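Local atomic coordinates of endo-beta-mannanase (Rhizomucor miehei, PDB entry 4QP0), a protein that probably hydrolyses internal (1->4)-beta-D-mannosidic linkages in mannans, galactomannans and glucomannans as a secreted glycoside hydrolase of family 5. Residues F105-W111 against W170-P176; D131-N135 against V194-W198; F142-S147 against E201-I206; K160-D164 against I209-H213. All coordinates share one frame; numbering follows the deposited sequence.

Contact 1: residues F105-W111 against W170-P176; sequences FTLNNNW and WEIANEP
Two adjacent parallel strands of the TIM barrel, 102-106 and 167-171, meet at their C-terminal ends, where Glu-171 N donates to Phe-105 O (2.9 Å) and Leu-107 N to Glu-171 O. The pairing outlives the strands: Asn-174 N bonds to Asn-108 O, and Asn-110 N to Asn-174 O. These two bonds hold the backbone of Asn-174, the first residue of the Asn-Glu-Pro sequence (Asn-174 to Pro-176) characteristic of family 5 enzymes at this end of the barrel. Thr-106 OG1 reaches Glu-171 OE1 at 3.1 Å on the anti side of the carboxylate, and Arg-53 forms a salt bridge to the same oxygen. With Thr-106 CG2 anti to the backbone N, the methyl lies 3.5 Å from Asn-174 N. The amides of Asn-109 and Asn-174 run side by side; Asn-174 ND2 approaches Asn-109 OD1 (3.0 Å) from above the carbonyl plane of Asn-109, with that oxygen in the amide plane of Asn-174, while Asn-174 OD1 accepts from Arg-53. Trp-111 NE1 bonds to Glu-175 OE1 at 2.7 Å, almost straight (169°) and in the indole plane, with the carboxylate turned 89° from the ring. His-256 holds OE2, which fixes the rotation of the group. On the other face of the sheet, Phe-105 CB packs on Trp-170 CZ3 (3.7 Å). Strands 51-55 and 214-216 flank the pair, and helix 136-151 covers Leu-107 and Trp-170 through Ile-146 and Leu-150.

Contact 2: residues D131-N135 against V194-W198; sequences DFYTN and VTTAW
Tyr-133 and Trp-198 bury most of this interface, an aromatic cluster completed by Phe-132 that fastens the loop before helix 136-151 to the first turns of helix 192-209 in the outer layer of the TIM barrel. The phenol ring of Tyr-133 comes over one face of the indole at a slant, its plane 49° from that of Trp-198. Tyr-133 CD1 stands above the centre of the indole, 3.4 Å from Trp-198 CD2, and Tyr-133 CE1 continues over the six-membered ring to lie 3.7 Å from Trp-198 CZ3. The backbone joins in: Tyr-133 CA makes a CH-pi contact 4.0 Å from the centroid of the five-membered ring of Trp-198. Trp-198 can meet the loop in this way because its CG is anti to the backbone N (chi1 172°), which sends the indole out from the helix. At the far end of the phenol, Tyr-133 OH bonds to the backbone oxygen of Arg-177, so the ring is held by its polar tip as well as by the indole beneath it. Phe-132 CE2 touches the indole at Trp-198 CZ2 (3.4 Å), again obliquely, and the phenyl ring also meets those of Tyr-120 and Phe-142. Val-194, one helical turn before Trp-198, carries the contact toward solvent. The loop itself is folded into a tight turn by Asp-131 O, which accepts from both Thr-134 N and Asn-135 N. Beyond the rings, Val-194 CG1 rests 4.0 Å from Tyr-133 CB and 4.1 Å from Thr-134 CG2.

Contact 3: residues F142-S147 against E201-I206; sequences FKEYIS and EISEYI
Lys-143 lies across the ring of Tyr-205, with CG above the ring centre in a CH-pi contact (3.8 Å from CG to the centroid, 14° off the normal) and CB over the same face. All its torsions beyond CG are anti, and the straight chain takes NZ past the tyrosine to a rather long salt bridge with Glu-201 OE2 at 3.5 Å. At the edge of the same ring sits Ile-146 CG2, 3.9 Å from Tyr-205 CE2, while the phenol oxygen OH of Tyr-205 packs on Ser-147 CB (3.4 Å). Deeper in the interface the contact is wholly aliphatic and aromatic: Ile-146 CG2 meets Ile-206 CG1, and Ile-146 CD1 meets Ile-202 CG2 at 3.9 Å. That same CD1 sits over the centre of the Phe-142 ring, which in turn touches Ile-202 through CE2. Further out, Ile-172 and Ile-139 back Ile-202, and Leu-150 and Val-215 pack on Ile-206. The segments run in the same direction, 29° apart with axes 10.6 Å from each other, as expected of consecutive helices packed side by side in the outer ring of a TIM barrel.

Contact 4: residues K160-D164 against I209-H213; sequences KYKDD and IDSNH
His-213 NE2 donates to Asp-164 O at 2.8 Å, with the oxygen in the imidazole plane but the nitrogen well above the carbonyl plane. The ring is turned to this position by chi1 -70°, which sets its CG beside the backbone N, and its other nitrogen, ND1, faces Asp-210 OD2 in a His-carboxylate hydrogen bond whose modelled length is doubtfully short. Asp-210 OD2 also accepts from Trp-170 NE1. The second oxygen, OD1, takes the backbone N-H groups of Asn-212 and His-213, so the carboxylate is gripped at both ends and shapes the loop that follows helix 192-209. Asn-212 turns its amide back toward the other segment: ND2 bonds to Lys-162 O (2.8 Å) with the oxygen near the amide plane, and makes a weak bond to Asp-163 OD1. Lys-162 has its CG between the backbone N and the carbonyl carbon (chi1 63°), and from there an extended chain passes the helix end, with CD 3.9 Å from Ile-209 CG2 and NZ bonded to Asn-151 OD1. Its CB lies 3.6 Å from Asp-210 OD2. The short 3-10 turn 161-163 and the residue after it thus present two backbone oxygens, Lys-162 O and Asp-164 O, to the side chains of Asn-212 and His-213. The Asx turn at Asp-210 and the histidine it orients join two successive alpha-to-beta loops, those leading into strands 167-171 and 214-216 at the N-terminal end of the TIM barrel.

In the fold
All four first segments precede all four second segments, in the same order, as expected when two successive beta-alpha units of a TIM barrel lie side by side. Contact 1 joins strands 102-106 and 167-171 at their C-terminal ends, where TIM-barrel enzymes carry their active sites. Contacts 2, 3 and 4 follow helix 192-209 from its start, through its middle, to the loop beyond its end. The centre of contact 3 lies about 13 Å from those of contacts 2 and 4, which are themselves about 25 Å apart. Contact 1 touches contact 2 through Ile-172 and Trp-198, contact 3 through Ile-172 and Phe-142, and contact 4 through Trp-170 and Asp-210, linking the barrel wall to its helical layer.

Contact 1: residues F105-W111 against W170-P176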
# COMPACT_ATOMS: atom_id res chain seq x y z
N PHE A 105 -1.14 -3.21 5.63
CA PHE A 105 -0.45 -4.37 5.06
C PHE A 105 -0.85 -4.59 3.62
O PHE A 105 -2.04 -4.73 3.32
CB PHE A 105 -0.73 -5.64 5.87
CG PHE A 105 0.11 -5.79 7.12
CD1 PHE A 105 1.50 -5.67 7.07
CD2 PHE A 105 -0.49 -6.08 8.34
CE1 PHE A 105 2.27 -5.82 8.23
CE2 PHE A 105 0.28 -6.23 9.49
CZ PHE A 105 1.65 -6.10 9.44
N THR A 106 0.13 -4.62 2.73
CA THR A 106 -0.12 -4.89 1.31
C THR A 106 0.16 -6.37 1.06
O THR A 106 1.21 -6.88 1.44
CB THR A 106 0.75 -3.98 0.42
OG1 THR A 106 0.59 -2.61 0.83
CG2 THR A 106 0.35 -4.09 -1.05
N LEU A 107 -0.78 -7.06 0.42
CA LEU A 107 -0.76 -8.52 0.41
C LEU A 107 -0.10 -9.18 -0.81
O LEU A 107 0.07 -10.40 -0.86
CB LEU A 107 -2.17 -9.07 0.61
CG LEU A 107 -2.77 -8.91 2.00
CD1 LEU A 107 -4.28 -9.09 1.95
CD2 LEU A 107 -2.15 -9.87 3.01
N ASN A 108 0.25 -8.36 -1.79
CA ASN A 108 0.85 -8.82 -3.04
C ASN A 108 1.47 -7.61 -3.74
O ASN A 108 1.34 -6.48 -3.26
CB ASN A 108 -0.22 -9.46 -3.93
CG ASN A 108 0.32 -10.57 -4.82
OD1 ASN A 108 1.48 -10.53 -5.25
ND2 ASN A 108 -0.52 -11.56 -5.11
N ASN A 109 2.16 -7.85 -4.85
CA ASN A 109 2.84 -6.79 -5.60
C ASN A 109 2.68 -7.01 -7.10
O ASN A 109 2.76 -8.15 -7.57
CB ASN A 109 4.33 -6.76 -5.23
CG ASN A 109 5.04 -5.53 -5.75
OD1 ASN A 109 4.42 -4.54 -6.12
ND2 ASN A 109 6.37 -5.58 -5.76
N ASN A 110 2.47 -5.92 -7.85
CA ASN A 110 2.43 -5.98 -9.31
C ASN A 110 3.80 -6.34 -9.90
O ASN A 110 3.91 -7.21 -10.78
CB ASN A 110 1.91 -4.66 -9.90
CG ASN A 110 1.56 -4.76 -11.38
OD1 ASN A 110 0.67 -5.51 -11.78
ND2 ASN A 110 2.25 -3.97 -12.19
N TRP A 111 4.84 -5.68 -9.38
CA TRP A 111 6.22 -5.80 -9.84
C TRP A 111 6.94 -7.01 -9.28
O TRP A 111 6.42 -7.71 -8.40
CB TRP A 111 6.99 -4.50 -9.54
CG TRP A 111 6.19 -3.26 -9.83
CD1 TRP A 111 5.73 -2.32 -8.93
CD2 TRP A 111 5.66 -2.82 -11.14
NE1 TRP A 111 5.00 -1.35 -9.55
CE2 TRP A 111 4.91 -1.59 -10.88
CE3 TRP A 111 5.72 -3.31 -12.45
CZ2 TRP A 111 4.27 -0.88 -11.89
CZ3 TRP A 111 5.07 -2.58 -13.46
CH2 TRP A 111 4.37 -1.40 -13.19
N TRP A 170 -6.29 -3.85 5.12
CA TRP A 170 -5.64 -4.67 4.08
C TRP A 170 -5.63 -4.04 2.72
O TRP A 170 -6.61 -3.42 2.30
CB TRP A 170 -6.36 -6.01 3.96
CG TRP A 170 -6.46 -6.72 5.28
CD1 TRP A 170 -7.60 -6.94 6.04
CD2 TRP A 170 -5.36 -7.32 6.05
NE1 TRP A 170 -7.30 -7.62 7.19
CE2 TRP A 170 -5.97 -7.88 7.26
CE3 TRP A 170 -3.99 -7.46 5.85
CZ2 TRP A 170 -5.21 -8.54 8.23
CZ3 TRP A 170 -3.24 -8.13 6.83
CH2 TRP A 170 -3.84 -8.66 7.99
N GLU A 171 -4.52 -4.20 2.00
CA GLU A 171 -4.47 -3.82 0.60
C GLU A 171 -4.23 -5.06 -0.24
O GLU A 171 -3.34 -5.86 0.06
CB GLU A 171 -3.36 -2.81 0.34
CG GLU A 171 -3.47 -1.55 1.18
CD GLU A 171 -2.78 -0.37 0.55
OE1 GLU A 171 -1.61 -0.52 0.10
OE2 GLU A 171 -3.42 0.70 0.48
N ILE A 172 -5.04 -5.20 -1.29
CA ILE A 172 -5.00 -6.37 -2.19
C ILE A 172 -3.62 -6.60 -2.82
O ILE A 172 -3.02 -7.66 -2.65
CB ILE A 172 -6.06 -6.25 -3.31
CG1 ILE A 172 -7.48 -6.30 -2.72
CG2 ILE A 172 -5.86 -7.35 -4.36
CD1 ILE A 172 -8.57 -5.82 -3.66
N ALA A 173 -3.13 -5.59 -3.54
CA ALA A 173 -1.85 -5.67 -4.22
C ALA A 173 -1.25 -4.28 -4.42
O ALA A 173 -1.96 -3.29 -4.49
CB ALA A 173 -2.00 -6.37 -5.56
N ASN A 174 0.07 -4.24 -4.53
CA ASN A 174 0.78 -3.00 -4.78
C ASN A 174 0.78 -2.65 -6.27
O ASN A 174 1.23 -3.44 -7.10
CB ASN A 174 2.20 -3.07 -4.25
CG ASN A 174 2.93 -1.76 -4.36
OD1 ASN A 174 2.42 -0.72 -3.94
ND2 ASN A 174 4.13 -1.80 -4.93
N GLU A 175 0.23 -1.48 -6.58
CA GLU A 175 0.23 -0.87 -7.92
C GLU A 175 -0.18 -1.77 -9.09
O GLU A 175 0.53 -1.80 -10.10
CB GLU A 175 1.60 -0.23 -8.19
CG GLU A 175 2.04 0.78 -7.14
CD GLU A 175 3.35 1.47 -7.49
OE1 GLU A 175 4.18 0.87 -8.21
OE2 GLU A 175 3.54 2.62 -7.04
N PRO A 176 -1.32 -2.47 -8.99
CA PRO A 176 -1.73 -3.35 -10.10
C PRO A 176 -1.88 -2.60 -11.43
O PRO A 176 -2.52 -1.55 -11.46
CB PRO A 176 -3.10 -3.88 -9.66
CG PRO A 176 -3.10 -3.73 -8.18
CD PRO A 176 -2.32 -2.48 -7.91

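Contact 2: residues D131-N135 against V194-W198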
# COMPACT_ATOMS: atom_id res chain seq x y z
N ASP A 131 -2.74 -13.10 -16.25
CA ASP A 131 -3.28 -14.43 -15.95
C ASP A 131 -3.72 -14.48 -14.49
O ASP A 131 -4.71 -15.14 -14.15
CB ASP A 131 -2.23 -15.54 -16.19
CG ASP A 131 -2.18 -16.01 -17.63
OD1 ASP A 131 -3.19 -15.87 -18.36
OD2 ASP A 131 -1.12 -16.54 -18.04
N PHE A 132 -2.98 -13.75 -13.65
CA PHE A 132 -3.27 -13.63 -12.22
C PHE A 132 -4.66 -13.05 -11.93
O PHE A 132 -5.24 -13.33 -10.88
CB PHE A 132 -2.19 -12.77 -11.54
CG PHE A 132 -2.22 -12.83 -10.04
CD1 PHE A 132 -1.92 -14.01 -9.37
CD2 PHE A 132 -2.55 -11.71 -9.30
CE1 PHE A 132 -1.95 -14.07 -7.99
CE2 PHE A 132 -2.57 -11.76 -7.91
CZ PHE A 132 -2.28 -12.94 -7.26
N TYR A 133 -5.19 -12.28 -12.88
CA TYR A 133 -6.49 -11.63 -12.74
C TYR A 133 -7.67 -12.50 -13.15
O TYR A 133 -8.81 -12.21 -12.79
CB TYR A 133 -6.52 -10.31 -13.52
CG TYR A 133 -5.44 -9.32 -13.12
CD1 TYR A 133 -4.98 -9.24 -11.80
CD2 TYR A 133 -4.89 -8.44 -14.05
CE1 TYR A 133 -4.00 -8.33 -11.43
CE2 TYR A 133 -3.90 -7.53 -13.69
CZ TYR A 133 -3.47 -7.48 -12.38
OH TYR A 133 -2.49 -6.58 -12.01
N THR A 134 -7.40 -13.58 -13.89
CA THR A 134 -8.47 -14.46 -14.40
C THR A 134 -8.38 -15.93 -13.95
O THR A 134 -9.40 -16.55 -13.62
CB THR A 134 -8.61 -14.39 -15.94
OG1 THR A 134 -7.31 -14.29 -16.54
CG2 THR A 134 -9.43 -13.18 -16.34
N ASN A 135 -7.16 -16.47 -13.96
CA ASN A 135 -6.89 -17.88 -13.69
C ASN A 135 -7.42 -18.35 -12.34
O ASN A 135 -6.93 -17.91 -11.30
CB ASN A 135 -5.38 -18.12 -13.78
CG ASN A 135 -5.02 -19.59 -13.85
OD1 ASN A 135 -5.26 -20.25 -14.87
ND2 ASN A 135 -4.43 -20.11 -12.78
N VAL A 194 -11.74 -6.34 -16.52
CA VAL A 194 -11.08 -7.51 -15.93
C VAL A 194 -10.34 -7.16 -14.64
O VAL A 194 -10.42 -7.89 -13.64
CB VAL A 194 -10.15 -8.18 -16.96
CG1 VAL A 194 -9.11 -9.08 -16.27
CG2 VAL A 194 -10.97 -8.97 -17.98
N THR A 195 -9.64 -6.04 -14.65
CA THR A 195 -8.91 -5.56 -13.48
C THR A 195 -9.90 -5.32 -12.33
O THR A 195 -9.71 -5.83 -11.23
CB THR A 195 -8.08 -4.31 -13.83
OG1 THR A 195 -6.85 -4.32 -13.10
CG2 THR A 195 -8.83 -3.02 -13.56
N THR A 196 -10.97 -4.58 -12.61
CA THR A 196 -11.97 -4.21 -11.61
C THR A 196 -12.71 -5.42 -11.03
O THR A 196 -12.95 -5.48 -9.82
CB THR A 196 -12.97 -3.19 -12.20
OG1 THR A 196 -12.26 -1.98 -12.51
CG2 THR A 196 -14.11 -2.89 -11.23
N ALA A 197 -13.05 -6.39 -11.88
CA ALA A 197 -13.73 -7.60 -11.43
C ALA A 197 -12.84 -8.46 -10.52
O ALA A 197 -13.31 -9.02 -9.52
CB ALA A 197 -14.25 -8.41 -12.62
N TRP A 198 -11.56 -8.55 -10.84
CA TRP A 198 -10.60 -9.23 -9.98
C TRP A 198 -10.49 -8.54 -8.66
O TRP A 198 -10.41 -9.19 -7.62
CB TRP A 198 -9.25 -9.33 -10.67
CG TRP A 198 -8.14 -9.84 -9.78
CD1 TRP A 198 -7.89 -11.15 -9.42
CD2 TRP A 198 -7.10 -9.05 -9.12
NE1 TRP A 198 -6.80 -11.23 -8.59
CE2 TRP A 198 -6.27 -10.01 -8.37
CE3 TRP A 198 -6.77 -7.70 -9.07
CZ2 TRP A 198 -5.18 -9.61 -7.61
CZ3 TRP A 198 -5.67 -7.31 -8.30
CH2 TRP A 198 -4.89 -8.24 -7.60

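Contact 3: residues F142-S147 against E201-I206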
# COMPACT_ATOMS: atom_id res chain seq x y z
N PHE A 142 -3.93 -17.27 -4.16
CA PHE A 142 -3.93 -15.96 -3.53
C PHE A 142 -4.93 -15.96 -2.38
O PHE A 142 -4.63 -15.46 -1.29
CB PHE A 142 -4.22 -14.84 -4.54
CG PHE A 142 -4.00 -13.44 -3.99
CD1 PHE A 142 -3.08 -13.19 -2.96
CD2 PHE A 142 -4.69 -12.35 -4.53
CE1 PHE A 142 -2.88 -11.91 -2.47
CE2 PHE A 142 -4.49 -11.06 -4.04
CZ PHE A 142 -3.59 -10.84 -3.01
N LYS A 143 -6.09 -16.56 -2.61
CA LYS A 143 -7.12 -16.67 -1.58
C LYS A 143 -6.63 -17.43 -0.34
O LYS A 143 -6.67 -16.90 0.77
CB LYS A 143 -8.39 -17.32 -2.14
CG LYS A 143 -9.27 -16.36 -2.92
CD LYS A 143 -10.45 -17.11 -3.52
CE LYS A 143 -11.39 -16.15 -4.23
NZ LYS A 143 -12.54 -16.87 -4.85
N GLU A 144 -6.15 -18.66 -0.54
CA GLU A 144 -5.65 -19.46 0.58
C GLU A 144 -4.56 -18.73 1.38
O GLU A 144 -4.47 -18.89 2.59
CB GLU A 144 -5.22 -20.86 0.13
CG GLU A 144 -3.96 -20.93 -0.73
CD GLU A 144 -3.56 -22.35 -1.13
OE1 GLU A 144 -2.61 -22.50 -1.95
OE2 GLU A 144 -4.19 -23.32 -0.64
N TYR A 145 -3.76 -17.90 0.70
CA TYR A 145 -2.75 -17.08 1.36
C TYR A 145 -3.41 -16.01 2.22
O TYR A 145 -3.05 -15.83 3.39
CB TYR A 145 -1.78 -16.45 0.36
CG TYR A 145 -0.73 -15.56 0.99
CD1 TYR A 145 0.33 -16.10 1.72
CD2 TYR A 145 -0.79 -14.17 0.86
CE1 TYR A 145 1.30 -15.30 2.29
CE2 TYR A 145 0.18 -13.35 1.44
CZ TYR A 145 1.23 -13.92 2.15
OH TYR A 145 2.20 -13.13 2.73
N ILE A 146 -4.38 -15.31 1.63
CA ILE A 146 -5.15 -14.28 2.32
C ILE A 146 -5.80 -14.86 3.57
O ILE A 146 -5.64 -14.31 4.66
CB ILE A 146 -6.19 -13.62 1.39
CG1 ILE A 146 -5.49 -12.63 0.45
CG2 ILE A 146 -7.30 -12.91 2.16
CD1 ILE A 146 -6.33 -12.21 -0.74
N SER A 147 -6.49 -15.98 3.42
CA SER A 147 -7.10 -16.70 4.54
C SER A 147 -6.10 -16.99 5.64
O SER A 147 -6.38 -16.78 6.81
CB SER A 147 -7.72 -18.02 4.06
OG SER A 147 -7.96 -18.89 5.16
N GLU A 201 -13.87 -9.38 -6.38
CA GLU A 201 -14.00 -10.66 -5.69
C GLU A 201 -12.93 -10.90 -4.62
O GLU A 201 -13.20 -11.53 -3.61
CB GLU A 201 -14.06 -11.83 -6.68
CG GLU A 201 -12.72 -12.35 -7.15
CD GLU A 201 -12.83 -13.69 -7.85
OE1 GLU A 201 -12.21 -13.86 -8.92
OE2 GLU A 201 -13.55 -14.58 -7.33
N ILE A 202 -11.71 -10.41 -4.86
CA ILE A 202 -10.65 -10.50 -3.86
C ILE A 202 -10.99 -9.65 -2.63
O ILE A 202 -10.85 -10.11 -1.50
CB ILE A 202 -9.27 -10.10 -4.43
CG1 ILE A 202 -8.81 -11.10 -5.51
CG2 ILE A 202 -8.22 -9.97 -3.33
CD1 ILE A 202 -8.67 -12.54 -5.04
N SER A 203 -11.47 -8.44 -2.85
CA SER A 203 -11.86 -7.58 -1.72
C SER A 203 -13.09 -8.15 -1.01
O SER A 203 -13.18 -8.08 0.21
CB SER A 203 -12.08 -6.12 -2.14
OG SER A 203 -13.14 -5.99 -3.09
N GLU A 204 -14.01 -8.74 -1.77
CA GLU A 204 -15.14 -9.45 -1.17
C GLU A 204 -14.67 -10.68 -0.39
O GLU A 204 -15.16 -10.93 0.71
CB GLU A 204 -16.21 -9.82 -2.21
CG GLU A 204 -17.16 -8.67 -2.53
CD GLU A 204 -18.02 -8.90 -3.77
OE1 GLU A 204 -17.94 -10.00 -4.38
OE2 GLU A 204 -18.77 -7.97 -4.14
N TYR A 205 -13.70 -11.41 -0.93
CA TYR A 205 -13.14 -12.55 -0.21
C TYR A 205 -12.51 -12.13 1.12
O TYR A 205 -12.70 -12.80 2.13
CB TYR A 205 -12.14 -13.34 -1.06
CG TYR A 205 -11.58 -14.56 -0.36
CD1 TYR A 205 -12.36 -15.71 -0.17
CD2 TYR A 205 -10.27 -14.56 0.14
CE1 TYR A 205 -11.85 -16.82 0.48
CE2 TYR A 205 -9.75 -15.67 0.79
CZ TYR A 205 -10.54 -16.80 0.96
OH TYR A 205 -10.03 -17.90 1.60
N ILE A 206 -11.76 -11.02 1.11
CA ILE A 206 -11.23 -10.45 2.36
C ILE A 206 -12.38 -10.10 3.31
O ILE A 206 -12.34 -10.45 4.49
CB ILE A 206 -10.31 -9.22 2.12
CG1 ILE A 206 -9.04 -9.65 1.38
CG2 ILE A 206 -9.95 -8.53 3.43
CD1 ILE A 206 -8.19 -8.49 0.89

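Contact 4: residues K160-D164 against I209-H213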
# COMPACT_ATOMS: atom_id res chain seq x y z
N LYS A 160 -5.48 -12.82 16.76
CA LYS A 160 -5.59 -13.13 15.33
C LYS A 160 -5.45 -11.82 14.56
O LYS A 160 -5.88 -10.77 15.04
CB LYS A 160 -6.92 -13.80 15.00
CG LYS A 160 -7.14 -15.15 15.67
CD LYS A 160 -8.28 -15.92 15.03
CE LYS A 160 -8.66 -17.14 15.87
NZ LYS A 160 -9.72 -17.96 15.23
N TYR A 161 -4.83 -11.89 13.37
CA TYR A 161 -4.63 -10.71 12.53
C TYR A 161 -5.95 -10.00 12.26
O TYR A 161 -6.06 -8.79 12.52
CB TYR A 161 -3.96 -11.09 11.21
CG TYR A 161 -2.47 -11.35 11.31
CD1 TYR A 161 -1.87 -11.65 12.54
CD2 TYR A 161 -1.67 -11.31 10.18
CE1 TYR A 161 -0.51 -11.89 12.63
CE2 TYR A 161 -0.31 -11.56 10.26
CZ TYR A 161 0.27 -11.84 11.49
OH TYR A 161 1.62 -12.08 11.57
N LYS A 162 -6.94 -10.75 11.79
CA LYS A 162 -8.26 -10.21 11.51
C LYS A 162 -8.94 -9.53 12.72
O LYS A 162 -9.86 -8.73 12.54
CB LYS A 162 -9.17 -11.28 10.93
CG LYS A 162 -9.45 -12.45 11.85
CD LYS A 162 -10.19 -13.55 11.09
CE LYS A 162 -10.71 -14.61 12.05
NZ LYS A 162 -11.31 -15.78 11.34
N ASP A 163 -8.50 -9.85 13.93
CA ASP A 163 -9.08 -9.25 15.13
C ASP A 163 -8.17 -8.19 15.74
O ASP A 163 -8.48 -7.65 16.80
CB ASP A 163 -9.43 -10.33 16.16
CG ASP A 163 -10.47 -11.32 15.65
OD1 ASP A 163 -11.42 -10.91 14.95
OD2 ASP A 163 -10.33 -12.52 15.96
N ASP A 164 -7.07 -7.88 15.06
CA ASP A 164 -6.06 -6.97 15.60
C ASP A 164 -6.27 -5.48 15.24
O ASP A 164 -6.01 -5.09 14.11
CB ASP A 164 -4.65 -7.43 15.21
CG ASP A 164 -3.62 -7.01 16.23
OD1 ASP A 164 -3.79 -5.94 16.85
OD2 ASP A 164 -2.63 -7.76 16.42
N ILE A 209 -14.02 -13.14 5.35
CA ILE A 209 -13.25 -13.55 6.53
C ILE A 209 -13.17 -12.44 7.59
O ILE A 209 -13.43 -12.66 8.78
CB ILE A 209 -11.82 -14.01 6.17
CG1 ILE A 209 -11.84 -15.16 5.14
CG2 ILE A 209 -11.04 -14.39 7.42
CD1 ILE A 209 -12.12 -16.53 5.71
N ASP A 210 -12.81 -11.24 7.16
CA ASP A 210 -12.51 -10.15 8.10
C ASP A 210 -13.55 -9.04 8.02
O ASP A 210 -13.60 -8.27 7.06
CB ASP A 210 -11.10 -9.60 7.82
CG ASP A 210 -10.68 -8.49 8.79
OD1 ASP A 210 -11.52 -7.79 9.39
OD2 ASP A 210 -9.46 -8.30 8.93
N SER A 211 -14.38 -8.95 9.05
CA SER A 211 -15.41 -7.91 9.11
C SER A 211 -15.00 -6.73 10.01
O SER A 211 -15.80 -5.83 10.25
CB SER A 211 -16.73 -8.51 9.59
OG SER A 211 -16.54 -9.16 10.84
N ASN A 212 -13.76 -6.73 10.49
CA ASN A 212 -13.31 -5.64 11.37
C ASN A 212 -12.55 -4.57 10.61
O ASN A 212 -12.66 -3.39 10.92
CB ASN A 212 -12.46 -6.18 12.53
CG ASN A 212 -13.15 -7.29 13.31
OD1 ASN A 212 -14.36 -7.24 13.56
ND2 ASN A 212 -12.39 -8.30 13.70
N HIS A 213 -11.79 -5.00 9.61
CA HIS A 213 -10.81 -4.14 8.96
C HIS A 213 -11.29 -3.50 7.70
O HIS A 213 -12.20 -4.00 7.03
CB HIS A 213 -9.53 -4.91 8.68
CG HIS A 213 -8.74 -5.25 9.91
ND1 HIS A 213 -8.58 -6.51 10.34
CD2 HIS A 213 -8.07 -4.43 10.82
CE1 HIS A 213 -7.84 -6.51 11.46
NE2 HIS A 213 -7.53 -5.24 11.75